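Local atomic coordinates of endoglucanase A (Clostridium longisporum, PDB entry 6Q1I), a protein that hydrolyses internal beta-1,4-glucosidic linkages in beta-glucan, lichenan and carboxymethylcellulose, and also cleaves xylan, through its family 5 glycoside hydrolase domain. Residues D32-N37 with P75-E80; S39-P44 with K87-W92; K94-V99 with E144-Y149. One frame throughout, in Å; residues are numbered along the deposited sequence. Where two conformers were deposited one is given.

Contact 1: residues D32-N37 with P75-E80; sequences DAKITN and PTTWGE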
ATOM      1  N   ASP A  32       7.077   6.497  -5.383  1.00  7.32           N
ATOM      2  CA  ASP A  32       7.618   5.155  -5.269  1.00  7.73           C
ATOM      3  C   ASP A  32       8.481   4.754  -6.452  1.00  8.17           C
ATOM      4  O   ASP A  32       9.187   3.743  -6.363  1.00  8.53           O
ATOM      5  CB  ASP A  32       6.480   4.126  -5.146  1.00  7.94           C
ATOM      6  CG  ASP A  32       5.386   4.303  -6.193  1.00  8.94           C
ATOM      7  OD1 ASP A  32       4.893   5.431  -6.371  1.00  8.33           O
ATOM      8  OD2 ASP A  32       4.986   3.293  -6.809  1.00  9.19           O
ATOM      9  N   ALA A  33       8.426   5.492  -7.559  1.00  8.34           N
ATOM     10  CA  ALA A  33       9.231   5.137  -8.722  1.00  8.83           C
ATOM     11  C   ALA A  33      10.694   5.028  -8.316  1.00 10.12           C
ATOM     12  O   ALA A  33      11.264   5.965  -7.746  1.00 10.99           O
ATOM     13  CB  ALA A  33       9.047   6.180  -9.829  1.00 10.02           C
ATOM     14  N   LYS A  34      11.297   3.876  -8.590  1.00  9.57           N
ATOM     15  CA  LYS A  34      12.639   3.574  -8.101  1.00  9.44           C
ATOM     16  C   LYS A  34      13.625   3.928  -9.204  1.00 10.93           C
ATOM     17  O   LYS A  34      13.808   3.167 -10.159  1.00 12.01           O
ATOM     18  CB  LYS A  34      12.758   2.113  -7.697  1.00 10.21           C
ATOM     19  CG  LYS A  34      14.075   1.786  -7.020  1.00 10.09           C
ATOM     20  CD  LYS A  34      14.205   0.305  -6.697  1.00 11.03           C
ATOM     21  CE  LYS A  34      15.465   0.018  -5.899  1.00 11.45           C
ATOM     22  NZ  LYS A  34      15.481   0.702  -4.585  1.00 11.80           N
ATOM     23  N   ILE A  35      14.242   5.093  -9.067  1.00 10.51           N
ATOM     24  CA  ILE A  35      15.114   5.649 -10.090  1.00 10.47           C
ATOM     25  C   ILE A  35      16.526   5.617  -9.532  1.00 10.88           C
ATOM     26  O   ILE A  35      16.860   6.378  -8.615  1.00 12.46           O
ATOM     27  CB  ILE A  35      14.706   7.077 -10.482  1.00 12.04           C
ATOM     28  CG1 ILE A  35      13.192   7.187 -10.682  1.00 12.97           C
ATOM     29  CG2 ILE A  35      15.460   7.507 -11.741  1.00 12.94           C
ATOM     30  CD1 ILE A  35      12.622   6.281 -11.739  1.00 13.01           C
ATOM     31  N   THR A  36      17.354   4.739 -10.081  1.00 13.04           N
ATOM     32  CA  THR A  36      18.659   4.449  -9.506  1.00 14.78           C
ATOM     33  C   THR A  36      19.816   5.010 -10.332  1.00 16.79           C
ATOM     34  O   THR A  36      20.970   4.655 -10.077  1.00 19.51           O
ATOM     35  CB  THR A  36      18.810   2.937  -9.329  1.00 15.65           C
ATOM     36  OG1 THR A  36      18.738   2.312 -10.615  1.00 17.53           O
ATOM     37  CG2 THR A  36      17.709   2.391  -8.427  1.00 17.67           C
ATOM     38  N   ASN A  37      19.543   5.871 -11.316  0.68 16.26           N
ATOM     39  CA  ASN A  37      20.588   6.473 -12.140  0.68 18.25           C
ATOM     40  C   ASN A  37      20.751   7.965 -11.869  0.68 19.48           C
ATOM     41  O   ASN A  37      21.359   8.671 -12.680  0.68 21.20           O
ATOM     42  CB  ASN A  37      20.319   6.246 -13.631  0.68 19.21           C
ATOM     43  CG  ASN A  37      19.063   6.930 -14.105  0.68 22.44           C
ATOM     44  OD1 ASN A  37      18.112   7.076 -13.355  0.68 22.79           O
ATOM     45  ND2 ASN A  37      19.057   7.357 -15.360  0.68 24.08           N
ATOM     46  N   PRO A  75       2.600   5.604  -1.840  1.00  6.55           N
ATOM     47  CA  PRO A  75       3.775   4.726  -1.800  1.00  6.72           C
ATOM     48  C   PRO A  75       5.016   5.561  -2.088  1.00  7.38           C
ATOM     49  O   PRO A  75       5.027   6.372  -3.016  1.00  7.76           O
ATOM     50  CB  PRO A  75       3.477   3.692  -2.889  1.00  7.31           C
ATOM     51  CG  PRO A  75       2.590   4.426  -3.865  1.00  7.63           C
ATOM     52  CD  PRO A  75       1.735   5.323  -3.002  1.00  7.16           C
ATOM     53  N   THR A  76       6.041   5.404  -1.255  1.00  7.33           N
ATOM     54  CA  THR A  76       7.211   6.275  -1.307  1.00  7.09           C
ATOM     55  C   THR A  76       8.470   5.437  -1.172  1.00  6.95           C
ATOM     56  O   THR A  76       8.603   4.663  -0.216  1.00  7.45           O
ATOM     57  CB  THR A  76       7.150   7.332  -0.198  1.00  7.54           C
ATOM     58  OG1 THR A  76       5.937   8.085  -0.321  1.00  8.14           O
ATOM     59  CG2 THR A  76       8.317   8.293  -0.294  1.00  7.97           C
ATOM     60  N   THR A  77       9.382   5.575  -2.135  1.00  7.10           N
ATOM     61  CA  THR A  77      10.671   4.881  -2.119  1.00  7.78           C
ATOM     62  C   THR A  77      11.736   5.862  -1.645  1.00  7.21           C
ATOM     63  O   THR A  77      11.895   6.942  -2.228  1.00  8.67           O
ATOM     64  CB  THR A  77      10.986   4.298  -3.496  1.00  7.81           C
ATOM     65  OG1 THR A  77      10.004   3.293  -3.791  1.00  8.24           O
ATOM     66  CG2 THR A  77      12.393   3.688  -3.541  1.00  9.16           C
ATOM     67  N   TRP A  78      12.428   5.510  -0.557  1.00  8.07           N
ATOM     68  CA  TRP A  78      13.275   6.452   0.165  1.00  8.39           C
ATOM     69  C   TRP A  78      14.771   6.220  -0.004  1.00  8.46           C
ATOM     70  O   TRP A  78      15.548   7.166   0.159  1.00  9.55           O
ATOM     71  CB  TRP A  78      12.971   6.409   1.670  1.00  8.04           C
ATOM     72  CG  TRP A  78      11.559   6.700   2.065  1.00  7.62           C
ATOM     73  CD1 TRP A  78      10.545   5.799   2.140  1.00  7.87           C
ATOM     74  CD2 TRP A  78      11.001   7.960   2.475  1.00  8.13           C
ATOM     75  NE1 TRP A  78       9.397   6.408   2.562  1.00  8.22           N
ATOM     76  CE2 TRP A  78       9.643   7.740   2.761  1.00  7.89           C
ATOM     77  CE3 TRP A  78      11.510   9.253   2.606  1.00  9.14           C
ATOM     78  CZ2 TRP A  78       8.794   8.757   3.186  1.00  8.27           C
ATOM     79  CZ3 TRP A  78      10.666  10.256   3.033  1.00  9.45           C
ATOM     80  CH2 TRP A  78       9.326  10.008   3.312  1.00  9.02           C
ATOM     81  N   GLY A  79      15.199   4.990  -0.290  1.00  9.48           N
ATOM     82  CA  GLY A  79      16.615   4.666  -0.172  1.00 10.47           C
ATOM     83  C   GLY A  79      17.523   5.522  -1.038  1.00 10.77           C
ATOM     84  O   GLY A  79      18.634   5.870  -0.630  1.00 12.17           O
ATOM     85  N   GLU A  80      17.078   5.852  -2.257  1.00 10.47           N
ATOM     86  CA  GLU A  80      17.860   6.664  -3.183  1.00 10.28           C
ATOM     87  C   GLU A  80      18.034   8.097  -2.705  1.00 10.68           C
ATOM     88  O   GLU A  80      18.782   8.854  -3.334  1.00 13.37           O
ATOM     89  CB  GLU A  80      17.182   6.654  -4.556  1.00 11.77           C
ATOM     90  CG  GLU A  80      17.343   5.360  -5.345  1.00 12.20           C
ATOM     91  CD  GLU A  80      16.496   4.199  -4.845  1.00 11.22           C
ATOM     92  OE1 GLU A  80      15.453   4.425  -4.190  1.00 10.74           O
ATOM     93  OE2 GLU A  80      16.865   3.048  -5.150  1.00 12.95           O
TER
HETATM   94  O   HOH W   1      13.982   6.033  -6.181  1.00 11.50           O
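Lys34 and Glu80 carry the charged part of this contact. The lysine runs out straight from its backbone and bends only at its last torsion (chi4 62°), which turns NZ onto OE2 of Glu80 at 2.8 Å. The carboxylate receives it on the syn lone pair of OE2, and the two side chains cross at about a right angle. NZ also donates to His116 O and Asn119 OD1, so three oxygens fix the ammonium group.

Two further polar links join the loops. Thr77 OG1 donates to Asp32 O over 2.7 Å, well off the line of the carbonyl (C=O...donor angle 112°), and His116 N gives a hydrogen bond to the same hydroxyl. A water bridges the loops as well, accepting from Ile35 N and lying 3.0 Å from Glu80 OE1.

Packing does the rest. Asp32 and Pro75 lie side by side and point the same way, with Pro75 CG 3.5 Å from Asp32 OD1; that carboxylate is held by Thr30 N and Asn29 N. Farther along, Thr36 CG2 touches Glu80 OE2 at 3.4 Å.

Both segments belong to loops that follow neighbouring barrel strands, 23-27 and 71-74. This is the catalytic face of a TIM barrel, and the Pro75 side chain is about 6 Å from that of Gln284, a changed residue in this structure at the position assigned by similarity to the nucleophile.

Contact 2: residues S39-P44 with K87-W92; sequences SYNTSP and KLNEEW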
ATOM      1  N   SER A  39      21.034  10.817  -8.254  1.00 19.12           N
ATOM      2  CA  SER A  39      21.894  10.975  -7.092  1.00 18.20           C
ATOM      3  C   SER A  39      20.983  11.395  -5.947  1.00 16.53           C
ATOM      4  O   SER A  39      19.860  11.850  -6.175  1.00 16.23           O
ATOM      5  CB  SER A  39      22.950  12.056  -7.306  1.00 21.30           C
ATOM      6  OG  SER A  39      22.334  13.328  -7.274  1.00 22.09           O
ATOM      7  N   TYR A  40      21.473  11.256  -4.712  1.00 16.86           N
ATOM      8  CA  TYR A  40      20.615  11.561  -3.569  1.00 16.91           C
ATOM      9  C   TYR A  40      20.271  13.045  -3.468  1.00 17.52           C
ATOM     10  O   TYR A  40      19.321  13.397  -2.762  1.00 19.28           O
ATOM     11  CB  TYR A  40      21.222  11.047  -2.262  1.00 20.68           C
ATOM     12  CG  TYR A  40      22.486  11.747  -1.841  1.00 23.23           C
ATOM     13  CD1 TYR A  40      22.445  12.977  -1.197  1.00 23.64           C
ATOM     14  CD2 TYR A  40      23.721  11.162  -2.060  1.00 27.46           C
ATOM     15  CE1 TYR A  40      23.604  13.613  -0.808  1.00 27.08           C
ATOM     16  CE2 TYR A  40      24.877  11.785  -1.669  1.00 28.17           C
ATOM     17  CZ  TYR A  40      24.815  13.009  -1.045  1.00 29.36           C
ATOM     18  OH  TYR A  40      25.977  13.628  -0.662  1.00 32.71           O
ATOM     19  N   ASN A  41      21.006  13.917  -4.157  1.00 16.89           N
ATOM     20  CA  ASN A  41      20.760  15.352  -4.135  0.57 17.67           C
ATOM     21  C   ASN A  41      20.000  15.841  -5.357  1.00 16.21           C
ATOM     22  O   ASN A  41      19.776  17.044  -5.489  1.00 17.40           O
ATOM     23  CB  ASN A  41      22.086  16.118  -4.034  0.57 21.06           C
ATOM     24  CG  ASN A  41      22.528  16.346  -2.603  0.57 24.25           C
ATOM     25  OD1 ASN A  41      21.772  16.125  -1.653  0.57 25.00           O
ATOM     26  ND2 ASN A  41      23.759  16.806  -2.440  0.57 26.20           N
ATOM     27  N   THR A  42      19.615  14.943  -6.255  1.00 14.12           N
ATOM     28  CA  THR A  42      18.875  15.337  -7.442  1.00 13.19           C
ATOM     29  C   THR A  42      17.465  15.764  -7.042  1.00 12.21           C
ATOM     30  O   THR A  42      16.907  15.285  -6.051  1.00 12.81           O
ATOM     31  CB  THR A  42      18.857  14.159  -8.422  1.00 13.37           C
ATOM     32  OG1 THR A  42      20.197  13.878  -8.858  1.00 14.88           O
ATOM     33  CG2 THR A  42      18.001  14.437  -9.632  1.00 13.26           C
ATOM     34  N   SER A  43      16.897  16.684  -7.824  1.00 11.48           N
ATOM     35  CA  SER A  43      15.560  17.205  -7.577  1.00 11.02           C
ATOM     36  C   SER A  43      14.553  16.079  -7.358  1.00 10.90           C
ATOM     37  O   SER A  43      14.561  15.087  -8.098  1.00 10.57           O
ATOM     38  CB  SER A  43      15.090  17.993  -8.803  1.00 12.74           C
ATOM     39  OG  SER A  43      13.685  18.204  -8.770  1.00 15.02           O
ATOM     40  N   PRO A  44      13.612  16.244  -6.422  1.00  9.82           N
ATOM     41  CA  PRO A  44      12.562  15.228  -6.253  1.00 10.94           C
ATOM     42  C   PRO A  44      11.781  14.952  -7.519  1.00 10.04           C
ATOM     43  O   PRO A  44      11.292  13.831  -7.708  1.00 10.58           O
ATOM     44  CB  PRO A  44      11.668  15.834  -5.159  1.00 11.63           C
ATOM     45  CG  PRO A  44      12.599  16.701  -4.366  1.00 12.29           C
ATOM     46  CD  PRO A  44      13.549  17.287  -5.383  1.00 11.58           C
ATOM     47  N   LYS A  87      21.340  10.192   6.044  1.00 14.61           N
ATOM     48  CA  LYS A  87      20.477  11.354   6.237  1.00 14.38           C
ATOM     49  C   LYS A  87      19.644  11.575   4.978  1.00 13.00           C
ATOM     50  O   LYS A  87      20.177  11.575   3.862  1.00 13.90           O
ATOM     51  CB  LYS A  87      21.287  12.616   6.554  1.00 17.25           C
ATOM     52  CG  LYS A  87      20.409  13.833   6.876  1.00 21.21           C
ATOM     53  CD  LYS A  87      21.203  15.023   7.398  1.00 26.87           C
ATOM     54  CE  LYS A  87      21.704  15.907   6.273  1.00 30.93           C
ATOM     55  NZ  LYS A  87      22.675  16.942   6.762  1.00 33.44           N
ATOM     56  N   LEU A  88      18.339  11.767   5.160  1.00 12.61           N
ATOM     57  CA  LEU A  88      17.454  12.024   4.031  1.00 12.04           C
ATOM     58  C   LEU A  88      17.685  13.411   3.463  1.00 12.23           C
ATOM     59  O   LEU A  88      17.851  14.387   4.198  1.00 14.89           O
ATOM     60  CB  LEU A  88      15.989  11.955   4.453  1.00 13.51           C
ATOM     61  CG  LEU A  88      15.378  10.561   4.565  1.00 12.52           C
ATOM     62  CD1 LEU A  88      13.977  10.645   5.179  1.00 12.09           C
ATOM     63  CD2 LEU A  88      15.318   9.863   3.220  1.00 12.35           C
ATOM     64  N   ASN A  89      17.649  13.497   2.144  1.00 11.70           N
ATOM     65  CA  ASN A  89      17.667  14.788   1.475  1.00 12.14           C
ATOM     66  C   ASN A  89      16.430  15.593   1.857  1.00 12.27           C
ATOM     67  O   ASN A  89      15.302  15.096   1.806  1.00 11.63           O
ATOM     68  CB  ASN A  89      17.712  14.564  -0.027  1.00 13.33           C
ATOM     69  CG  ASN A  89      17.651  15.849  -0.797  1.00 14.17           C
ATOM     70  OD1 ASN A  89      16.575  16.341  -1.110  1.00 14.09           O
ATOM     71  ND2 ASN A  89      18.809  16.409  -1.105  1.00 17.57           N
ATOM     72  N   GLU A  90      16.645  16.857   2.210  1.00 13.39           N
ATOM     73  CA  GLU A  90      15.563  17.661   2.762  1.00 14.43           C
ATOM     74  C   GLU A  90      14.558  18.085   1.704  1.00 12.44           C
ATOM     75  O   GLU A  90      13.368  18.222   2.007  1.00 12.35           O
ATOM     76  CB  GLU A  90      16.137  18.889   3.454  1.00 18.83           C
ATOM     77  CG  GLU A  90      16.668  18.562   4.827  1.00 27.21           C
ATOM     78  CD  GLU A  90      17.691  19.556   5.296  1.00 33.81           C
ATOM     79  OE1 GLU A  90      17.686  20.683   4.772  1.00 36.34           O
ATOM     80  OE2 GLU A  90      18.504  19.203   6.178  1.00 37.11           O
ATOM     81  N   GLU A  91      15.004  18.312   0.470  1.00 11.90           N
ATOM     82  CA  GLU A  91      14.060  18.630  -0.594  1.00 11.28           C
ATOM     83  C   GLU A  91      13.127  17.456  -0.875  1.00  9.93           C
ATOM     84  O   GLU A  91      11.940  17.656  -1.160  1.00 10.21           O
ATOM     85  CB  GLU A  91      14.804  19.080  -1.844  1.00 15.51           C
ATOM     86  CG  GLU A  91      15.381  20.492  -1.731  1.00 20.72           C
ATOM     87  CD  GLU A  91      14.303  21.579  -1.569  1.00 27.37           C
ATOM     88  OE1 GLU A  91      13.249  21.513  -2.243  1.00 29.92           O
ATOM     89  OE2 GLU A  91      14.515  22.512  -0.763  1.00 33.04           O
ATOM     90  N   TRP A  92      13.641  16.220  -0.788  1.00 10.31           N
ATOM     91  CA  TRP A  92      12.783  15.049  -0.938  1.00  9.63           C
ATOM     92  C   TRP A  92      11.700  15.029   0.132  1.00  8.79           C
ATOM     93  O   TRP A  92      10.511  14.873  -0.166  1.00  9.47           O
ATOM     94  CB  TRP A  92      13.616  13.768  -0.882  1.00  9.46           C
ATOM     95  CG  TRP A  92      12.760  12.545  -1.015  1.00  8.85           C
ATOM     96  CD1 TRP A  92      12.464  11.640  -0.043  1.00  8.47           C
ATOM     97  CD2 TRP A  92      12.055  12.120  -2.190  1.00  8.78           C
ATOM     98  NE1 TRP A  92      11.624  10.670  -0.543  1.00  9.58           N
ATOM     99  CE2 TRP A  92      11.359  10.945  -1.859  1.00  8.81           C
ATOM    100  CE3 TRP A  92      11.950  12.619  -3.493  1.00  9.40           C
ATOM    101  CZ2 TRP A  92      10.571  10.259  -2.788  1.00  9.23           C
ATOM    102  CZ3 TRP A  92      11.159  11.948  -4.399  1.00  9.45           C
ATOM    103  CH2 TRP A  92      10.486  10.780  -4.047  1.00  8.68           C
TER
HETATM  104  O   HOH W   2      15.697  15.426  -3.634  1.00 18.24           O
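Pro44 meets the start of helix 90-105 with its ring. Its CB lies 3.6 Å from CE3 of Trp92, while Pro44 CA sits in the plane of the indole at its edge. The next ring carbon, CG, rests 3.4 Å from Glu91 O, and the Glu91 side chain crosses the proline obliquely.

At the other end the two asparagines make the polar contact. Asn89 ND2 donates to Asn41 OD1 across 3.0 Å, a weak bond bent to 131° at the hydrogen, with the amide planes 64° apart; it is doubtful, because Asn41 has two conformers and the bond is that of one. Beside it, Tyr40 O comes within 3.4 Å of Asn89 CB.

What sets the Asn89 amide is its role as N-cap: OD1 accepts from Trp92 N at 3.0 Å, in the carbonyl plane. With CG anti to the backbone N (chi1 177°), the amide can reach forward to the helix and still present ND2 to Asn41. A water 2.8 Å from the same OD1 links it to Thr42 O. In the facing segment 39-44, a type I turn from Ser39 to Thr42 is closed by Thr42 N to Ser39 O and tied by the Ser39 and Thr42 hydroxyls, 2.7 Å apart from OG to OG1.

Ser43 caps the start of helix 44-48, so two helix beginnings meet here at the surface. Inward, Trp92 stacks on His81 and meets Trp78 with the ring planes roughly perpendicular, while Leu88 packs on Leu138 of helix 128-145.

Contact 3: residues K94-V99 with E144-Y149; sequences KRVKEV and EAFKDY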
ATOM      1  N   LYS A  94      10.524  17.462   1.822  1.00  9.85           N
ATOM      2  CA  LYS A  94       9.597  18.567   1.588  1.00 10.97           C
ATOM      3  C   LYS A  94       8.577  18.231   0.499  1.00  9.86           C
ATOM      4  O   LYS A  94       7.398  18.598   0.609  1.00  9.83           O
ATOM      5  CB  LYS A  94      10.396  19.819   1.216  1.00 13.11           C
ATOM      6  CG  LYS A  94       9.592  21.082   1.027  1.00 20.34           C
ATOM      7  CD  LYS A  94      10.504  22.295   0.822  1.00 24.30           C
ATOM      8  CE  LYS A  94       9.703  23.590   0.857  1.00 29.43           C
ATOM      9  NZ  LYS A  94      10.496  24.720   1.409  1.00 33.55           N
ATOM     10  N   ARG A  95       9.004  17.540  -0.563  1.00  9.19           N
ATOM     11  CA  ARG A  95       8.067  17.192  -1.632  1.00  8.82           C
ATOM     12  C   ARG A  95       7.076  16.126  -1.174  1.00  8.31           C
ATOM     13  O   ARG A  95       5.875  16.231  -1.448  1.00  9.07           O
ATOM     14  CB  ARG A  95       8.820  16.740  -2.881  1.00  9.65           C
ATOM     15  CG  ARG A  95       7.901  16.305  -4.023  1.00 10.05           C
ATOM     16  CD  ARG A  95       7.004  17.440  -4.513  1.00  9.95           C
ATOM     17  NE  ARG A  95       6.064  16.954  -5.513  1.00  9.85           N
ATOM     18  CZ  ARG A  95       4.914  17.535  -5.825  1.00 11.02           C
ATOM     19  NH1 ARG A  95       4.548  18.678  -5.253  1.00 12.15           N
ATOM     20  NH2 ARG A  95       4.126  16.952  -6.717  1.00 11.36           N
ATOM     21  N   VAL A  96       7.552  15.095  -0.475  1.00  8.62           N
ATOM     22  CA  VAL A  96       6.638  14.097   0.072  1.00  9.32           C
ATOM     23  C   VAL A  96       5.609  14.776   0.970  1.00  8.67           C
ATOM     24  O   VAL A  96       4.407  14.506   0.881  1.00  8.75           O
ATOM     25  CB  VAL A  96       7.406  12.991   0.819  1.00  9.01           C
ATOM     26  CG1 VAL A  96       6.433  12.007   1.445  1.00 10.20           C
ATOM     27  CG2 VAL A  96       8.387  12.242  -0.106  1.00  9.47           C
ATOM     28  N   LYS A  97       6.074  15.689   1.833  1.00  8.82           N
ATOM     29  CA  LYS A  97       5.170  16.393   2.736  1.00  9.56           C
ATOM     30  C   LYS A  97       4.125  17.201   1.975  1.00  9.22           C
ATOM     31  O   LYS A  97       2.963  17.258   2.387  1.00  9.90           O
ATOM     32  CB  LYS A  97       5.973  17.293   3.678  1.00 10.73           C
ATOM     33  CG  LYS A  97       5.118  18.085   4.636  1.00 12.86           C
ATOM     34  CD  LYS A  97       5.931  18.767   5.715  1.00 16.02           C
ATOM     35  CE  LYS A  97       6.323  17.778   6.805  1.00 18.17           C
ATOM     36  NZ  LYS A  97       6.946  18.457   7.980  1.00 20.78           N
ATOM     37  N   GLU A  98       4.515  17.859   0.880  1.00  9.33           N
ATOM     38  CA  GLU A  98       3.539  18.634   0.121  1.00  9.93           C
ATOM     39  C   GLU A  98       2.440  17.738  -0.450  1.00  8.58           C
ATOM     40  O   GLU A  98       1.256  18.102  -0.425  1.00  9.04           O
ATOM     41  CB  GLU A  98       4.236  19.445  -0.975  1.00 11.14           C
ATOM     42  CG  GLU A  98       3.295  20.359  -1.794  1.00 13.60           C
ATOM     43  CD  GLU A  98       2.885  21.673  -1.101  1.00 18.12           C
ATOM     44  OE1 GLU A  98       3.230  21.901   0.070  1.00 22.23           O
ATOM     45  OE2 GLU A  98       2.200  22.496  -1.752  1.00 19.05           O
ATOM     46  N   VAL A  99       2.807  16.560  -0.962  1.00  8.39           N
ATOM     47  CA  VAL A  99       1.801  15.646  -1.503  1.00  8.14           C
ATOM     48  C   VAL A  99       0.923  15.089  -0.386  1.00  8.08           C
ATOM     49  O   VAL A  99      -0.303  15.005  -0.527  1.00  8.52           O
ATOM     50  CB  VAL A  99       2.477  14.534  -2.328  1.00  8.80           C
ATOM     51  CG1 VAL A  99       1.464  13.498  -2.771  1.00 10.52           C
ATOM     52  CG2 VAL A  99       3.190  15.136  -3.534  1.00 10.08           C
ATOM     53  N   GLU A 144       9.865  11.851  12.549  0.57 10.03           N
ATOM     54  CA  GLU A 144      10.107  13.209  13.030  0.57 10.82           C
ATOM     55  C   GLU A 144       9.476  14.234  12.099  0.57 11.57           C
ATOM     56  O   GLU A 144       8.860  15.205  12.555  0.57 13.18           O
ATOM     57  CB  GLU A 144      11.616  13.462  13.182  0.57 13.08           C
ATOM     58  CG  GLU A 144      12.240  12.801  14.425  0.57 13.72           C
ATOM     59  CD  GLU A 144      13.768  12.881  14.486  0.57 15.72           C
ATOM     60  OE1 GLU A 144      14.413  13.235  13.473  0.57 16.91           O
ATOM     61  OE2 GLU A 144      14.330  12.574  15.564  0.57 15.95           O
ATOM     62  N   ALA A 145       9.594  14.021  10.788  1.00 11.32           N
ATOM     63  CA  ALA A 145       9.063  14.994   9.837  1.00 11.59           C
ATOM     64  C   ALA A 145       7.546  15.103   9.938  1.00 10.74           C
ATOM     65  O   ALA A 145       6.993  16.188   9.738  1.00 12.59           O
ATOM     66  CB  ALA A 145       9.469  14.620   8.411  1.00 12.42           C
ATOM     67  N   PHE A 146       6.860  14.003  10.267  1.00 10.34           N
ATOM     68  CA  PHE A 146       5.398  13.947  10.283  1.00 10.23           C
ATOM     69  C   PHE A 146       4.821  13.820  11.692  1.00 10.96           C
ATOM     70  O   PHE A 146       3.630  13.543  11.846  1.00 11.18           O
ATOM     71  CB  PHE A 146       4.893  12.830   9.357  1.00 11.20           C
ATOM     72  CG  PHE A 146       5.161  13.114   7.907  1.00  9.95           C
ATOM     73  CD1 PHE A 146       4.301  13.912   7.179  1.00 11.04           C
ATOM     74  CD2 PHE A 146       6.303  12.627   7.286  1.00 10.20           C
ATOM     75  CE1 PHE A 146       4.569  14.207   5.836  1.00 11.63           C
ATOM     76  CE2 PHE A 146       6.580  12.916   5.950  1.00 10.59           C
ATOM     77  CZ  PHE A 146       5.708  13.707   5.226  1.00 11.32           C
ATOM     78  N   LYS A 147       5.630  14.101  12.716  1.00 11.40           N
ATOM     79  CA  LYS A 147       5.229  13.829  14.091  1.00 13.06           C
ATOM     80  C   LYS A 147       3.953  14.564  14.485  1.00 13.08           C
ATOM     81  O   LYS A 147       3.155  14.042  15.271  1.00 15.21           O
ATOM     82  CB  LYS A 147       6.371  14.205  15.042  1.00 14.94           C
ATOM     83  CG  LYS A 147       6.051  14.017  16.509  1.00 20.78           C
ATOM     84  CD  LYS A 147       7.247  14.329  17.404  1.00 26.01           C
ATOM     85  CE  LYS A 147       6.799  14.448  18.850  1.00 31.76           C
ATOM     86  NZ  LYS A 147       7.927  14.423  19.823  1.00 35.24           N
ATOM     87  N   ASP A 148       3.750  15.783  13.989  1.00 14.21           N
ATOM     88  CA  ASP A 148       2.640  16.610  14.459  1.00 15.36           C
ATOM     89  C   ASP A 148       1.346  16.399  13.680  1.00 13.22           C
ATOM     90  O   ASP A 148       0.339  17.046  13.990  1.00 14.63           O
ATOM     91  CB  ASP A 148       3.042  18.085  14.439  1.00 20.92           C
ATOM     92  CG  ASP A 148       4.147  18.390  15.430  1.00 25.91           C
ATOM     93  OD1 ASP A 148       4.196  17.720  16.485  1.00 28.35           O
ATOM     94  OD2 ASP A 148       4.971  19.278  15.148  1.00 27.82           O
ATOM     95  N   TYR A 149       1.346  15.515  12.690  1.00 11.59           N
ATOM     96  CA  TYR A 149       0.133  15.222  11.941  1.00  9.91           C
ATOM     97  C   TYR A 149      -0.857  14.446  12.806  1.00 10.66           C
ATOM     98  O   TYR A 149      -0.478  13.629  13.653  1.00 11.30           O
ATOM     99  CB  TYR A 149       0.496  14.436  10.673  1.00  9.88           C
ATOM    100  CG  TYR A 149       1.058  15.351   9.609  1.00  9.62           C
ATOM    101  CD1 TYR A 149       2.288  15.968   9.773  1.00 11.22           C
ATOM    102  CD2 TYR A 149       0.338  15.645   8.468  1.00 10.46           C
ATOM    103  CE1 TYR A 149       2.785  16.839   8.829  1.00 12.66           C
ATOM    104  CE2 TYR A 149       0.826  16.523   7.514  1.00 10.60           C
ATOM    105  CZ  TYR A 149       2.057  17.114   7.701  1.00 11.02           C
ATOM    106  OH  TYR A 149       2.559  18.002   6.779  1.00 12.94           O
TER
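Ala145 O, near the end of helix 128-145, takes a hydrogen bond from Lys97 NZ of helix 90-105. In this TIM barrel the two helices are consecutive outer helices, following strands 71-74 and 109-113, so the contact joins adjacent beta-alpha units. The bond is 2.9 Å long and makes an angle of 143° at the carbonyl, with the nitrogen tilted 25° from the carbonyl plane. The lysine thus gives a charged donor to a carbonyl in the last turn of its neighbour. The methyl of Ala145 faces helix 90-105 too and touches Val93.

Phe146, the first residue to leave helical geometry, sends its ring between helix 90-105 and the barrel strands. Its far end meets the helix backbone directly, CZ lying 3.7 Å from Lys97 CA, and Val96 CG1 approaches the same CZ at 4.2 Å. Lys97 slides past the phenylalanine in the opposite direction and carries CE over one ring face; NZ lies too far from the ring for more than a weak cation-pi attraction. Deeper in, the ring packs on Leu112, Leu153 and Phe155 of the barrel strands.

From Phe146 the chain makes a type I turn, closed by Tyr149 N to Phe146 O at 3.1 Å, which brings the tyrosine back over the phenylalanine: Phe146 CD1 lies above one face of the Tyr149 ring, toward its rim.

Tyr149 finishes the segment, its phenol lying aslant the lysine chain. The lysine is extended until chi3 (-79°), where the bend takes NZ toward Ala145. Its aliphatic part meets the phenol oxygen: Tyr149 OH, hydrogen-bonded to Asp101 OD1, sits 3.3 Å from Lys97 CG.

How the contacts relate
Contact 1 is the one near the catalytic centre: besides neighbouring the nucleophile position, the side chain of Pro75 is about 10 Å from that of the changed residue Gln160, at the position assigned by similarity to the proton donor. Contacts 2 and 3 lie away from these sites and share helix 90-105. Centres of contacts 1 and 2 are 11 Å apart, and the two meet where Trp78 CE3 approaches Trp92 NE1 at 3.5 Å. Contact 3 is centred 14 Å from contact 2, with Pro44 CB 3.8 Å from Arg95 CB, and 17 Å from contact 1, to which Val96 connects it by packing against Thr76 and Trp78.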